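Local atomic coordinates of thioredoxin reductase (Streptomyces clavuligerus, PDB entry 4NTD), a protein that is a flavoenzyme that binds FAD and glutathione, is associated with disulfide formation in holomycin, and is probably able to reduce thioredoxin with NADPH. Residues L205-D209 and D210-A214. Numbering follows the deposited sequence.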
ATOM      1  N   LEU A 205     -21.509 -11.984 -26.641  1.00 29.18           N
ATOM      2  CA  LEU A 205     -20.940 -12.651 -25.470  1.00 28.57           C
ATOM      3  C   LEU A 205     -21.879 -13.761 -25.004  1.00 30.21           C
ATOM      4  O   LEU A 205     -23.089 -13.549 -24.914  1.00 32.50           O
ATOM      5  CB  LEU A 205     -20.744 -11.637 -24.339  1.00 29.53           C
ATOM      6  CG  LEU A 205     -19.980 -12.052 -23.083  1.00 33.74           C
ATOM      7  CD1 LEU A 205     -18.532 -12.382 -23.412  1.00 37.70           C
ATOM      8  CD2 LEU A 205     -20.056 -10.926 -22.063  1.00 35.59           C
ATOM      9  N   GLU A 206     -21.328 -14.936 -24.711  1.00 31.81           N
ATOM     10  CA  GLU A 206     -22.127 -16.058 -24.217  1.00 36.88           C
ATOM     11  C   GLU A 206     -22.551 -15.790 -22.775  1.00 37.86           C
ATOM     12  O   GLU A 206     -21.703 -15.682 -21.887  1.00 39.24           O
ATOM     13  CB  GLU A 206     -21.335 -17.371 -24.281  1.00 45.82           C
ATOM     14  CG  GLU A 206     -20.866 -17.780 -25.676  1.00 59.93           C
ATOM     15  CD  GLU A 206     -21.949 -18.436 -26.519  1.00 70.23           C
ATOM     16  OE1 GLU A 206     -23.146 -18.323 -26.178  1.00 71.38           O
ATOM     17  OE2 GLU A 206     -21.595 -19.070 -27.536  1.00 76.16           O
ATOM     18  N   LEU A 207     -23.859 -15.674 -22.553  1.00 31.26           N
ATOM     19  CA  LEU A 207     -24.417 -15.474 -21.212  1.00 31.49           C
ATOM     20  C   LEU A 207     -24.964 -16.790 -20.668  1.00 30.48           C
ATOM     21  O   LEU A 207     -25.611 -17.547 -21.394  1.00 34.32           O
ATOM     22  CB  LEU A 207     -25.545 -14.434 -21.241  1.00 33.93           C
ATOM     23  CG  LEU A 207     -25.242 -12.959 -20.941  1.00 41.59           C
ATOM     24  CD1 LEU A 207     -23.826 -12.541 -21.319  1.00 38.53           C
ATOM     25  CD2 LEU A 207     -26.279 -12.083 -21.636  1.00 43.10           C
ATOM     26  N   THR A 208     -24.703 -17.049 -19.390  1.00 28.28           N
ATOM     27  CA  THR A 208     -25.257 -18.215 -18.707  1.00 26.88           C
ATOM     28  C   THR A 208     -26.615 -17.863 -18.109  1.00 28.49           C
ATOM     29  O   THR A 208     -27.004 -16.693 -18.077  1.00 26.72           O
ATOM     30  CB  THR A 208     -24.331 -18.700 -17.574  1.00 28.99           C
ATOM     31  OG1 THR A 208     -24.261 -17.705 -16.545  1.00 29.28           O
ATOM     32  CG2 THR A 208     -22.928 -18.986 -18.105  1.00 32.40           C
ATOM     33  N   ASP A 209     -27.332 -18.875 -17.629  1.00 30.59           N
ATOM     34  CA  ASP A 209     -28.600 -18.650 -16.935  1.00 30.42           C
ATOM     35  C   ASP A 209     -28.397 -17.795 -15.680  1.00 27.81           C
ATOM     36  O   ASP A 209     -29.217 -16.926 -15.381  1.00 27.01           O
ATOM     37  CB  ASP A 209     -29.271 -19.980 -16.564  1.00 35.05           C
ATOM     38  CG  ASP A 209     -29.856 -20.708 -17.770  1.00 39.50           C
ATOM     39  OD1 ASP A 209     -30.283 -21.870 -17.602  1.00 44.03           O
ATOM     40  OD2 ASP A 209     -29.897 -20.131 -18.879  1.00 40.44           O
ATOM     41  N   ASP A 210     -27.306 -18.040 -14.955  1.00 27.66           N
ATOM     42  CA  ASP A 210     -26.968 -17.237 -13.776  1.00 26.90           C
ATOM     43  C   ASP A 210     -26.688 -15.776 -14.142  1.00 24.52           C
ATOM     44  O   ASP A 210     -27.102 -14.870 -13.418  1.00 25.02           O
ATOM     45  CB  ASP A 210     -25.766 -17.831 -13.027  1.00 30.98           C
ATOM     46  CG  ASP A 210     -26.108 -19.115 -12.278  1.00 38.14           C
ATOM     47  OD1 ASP A 210     -25.167 -19.856 -11.921  1.00 42.19           O
ATOM     48  OD2 ASP A 210     -27.304 -19.387 -12.039  1.00 39.46           O
ATOM     49  N   ASP A 211     -25.990 -15.550 -15.257  1.00 23.65           N
ATOM     50  CA  ASP A 211     -25.748 -14.189 -15.760  1.00 22.48           C
ATOM     51  C   ASP A 211     -27.069 -13.464 -15.996  1.00 22.14           C
ATOM     52  O   ASP A 211     -27.269 -12.341 -15.527  1.00 20.95           O
ATOM     53  CB  ASP A 211     -24.968 -14.207 -17.083  1.00 24.23           C
ATOM     54  CG  ASP A 211     -23.516 -14.622 -16.921  1.00 25.57           C
ATOM     55  OD1 ASP A 211     -22.949 -14.475 -15.820  1.00 26.95           O
ATOM     56  OD2 ASP A 211     -22.934 -15.085 -17.924  1.00 26.59           O
ATOM     57  N   ARG A 212     -27.965 -14.116 -16.730  1.00 23.56           N
ATOM     58  CA  ARG A 212     -29.254 -13.523 -17.077  1.00 23.36           C
ATOM     59  C   ARG A 212     -30.118 -13.234 -15.843  1.00 22.48           C
ATOM     60  O   ARG A 212     -30.723 -12.166 -15.751  1.00 22.21           O
ATOM     61  CB  ARG A 212     -30.002 -14.409 -18.080  1.00 25.19           C
ATOM     62  CG  ARG A 212     -29.457 -14.297 -19.496  1.00 27.82           C
ATOM     63  CD  ARG A 212     -30.249 -15.144 -20.479  1.00 30.75           C
ATOM     64  NE  ARG A 212     -29.922 -16.562 -20.348  1.00 35.07           N
ATOM     65  CZ  ARG A 212     -28.930 -17.185 -20.986  1.00 38.99           C
ATOM     66  NH1 ARG A 212     -28.134 -16.535 -21.832  1.00 42.99           N
ATOM     67  NH2 ARG A 212     -28.735 -18.483 -20.776  1.00 43.80           N
ATOM     68  N   ARG A 213     -30.163 -14.169 -14.895  1.00 22.53           N
ATOM     69  CA  ARG A 213     -30.908 -13.955 -13.646  1.00 23.47           C
ATOM     70  C   ARG A 213     -30.362 -12.764 -12.850  1.00 21.01           C
ATOM     71  O   ARG A 213     -31.129 -11.958 -12.321  1.00 21.28           O
ATOM     72  CB  ARG A 213     -30.904 -15.216 -12.769  1.00 28.97           C
ATOM     73  CG  ARG A 213     -31.939 -16.256 -13.169  1.00 37.05           C
ATOM     74  CD  ARG A 213     -32.046 -17.369 -12.136  1.00 46.93           C
ATOM     75  NE  ARG A 213     -30.903 -18.280 -12.187  1.00 49.58           N
ATOM     76  CZ  ARG A 213     -30.790 -19.328 -13.005  1.00 50.85           C
ATOM     77  NH1 ARG A 213     -31.752 -19.632 -13.872  1.00 57.89           N
ATOM     78  NH2 ARG A 213     -29.698 -20.083 -12.956  1.00 49.15           N
ATOM     79  N   ALA A 214     -29.038 -12.650 -12.778  1.00 21.00           N
ATOM     80  CA  ALA A 214     -28.390 -11.567 -12.034  1.00 21.60           C
ATOM     81  C   ALA A 214     -28.647 -10.204 -12.676  1.00 20.75           C
ATOM     82  O   ALA A 214     -28.987  -9.241 -11.989  1.00 19.59           O
ATOM     83  CB  ALA A 214     -26.896 -11.823 -11.921  1.00 21.57           C
TER
HETATM   84  O   HOH W   1     -20.711 -13.984 -19.656  1.00 48.76           O
HETATM   85  O   HOH W   2     -32.250 -17.678 -19.341  1.00 54.51           O
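T208 and D211 bond to each other in both directions. The amide of T208 points almost straight at D211 OD2, 3.0 Å from T208 N, and comes in 39° above the carboxylate plane; in return D211 N donates to T208 OG1 at 3.0 Å. With chi1 at 66° the threonine hydroxyl is turned in over the helix start, within reach of that amide. Water 1 donates both to D211 OD2 and to E206 O, carrying the link back into the loop.

Next to D211, and one turn on from T208, R212 folds back over the helix start, its chain bent at chi3 (-76°). Its NH2 makes a salt bridge to D209 OD2, 2.8 Å away and met edge-on in the guanidinium plane, while T208 O lies over one guanidinium face. R212 NH1 adds a weak bond to L207 O. R213 copies the fold-back: its guanidinium lies over D209 O, and its NH2 bridges to D210 OD2 at 2.7 Å. L207 CG also packs 4.1 Å from D211 CB, and both side chains touch V185 of helix 184-191.

This reciprocal pairing is a capping box, with T208 as N-cap of helix 209-217, which follows strand 198-201 of the five-stranded parallel sheet that also includes strand 175-178.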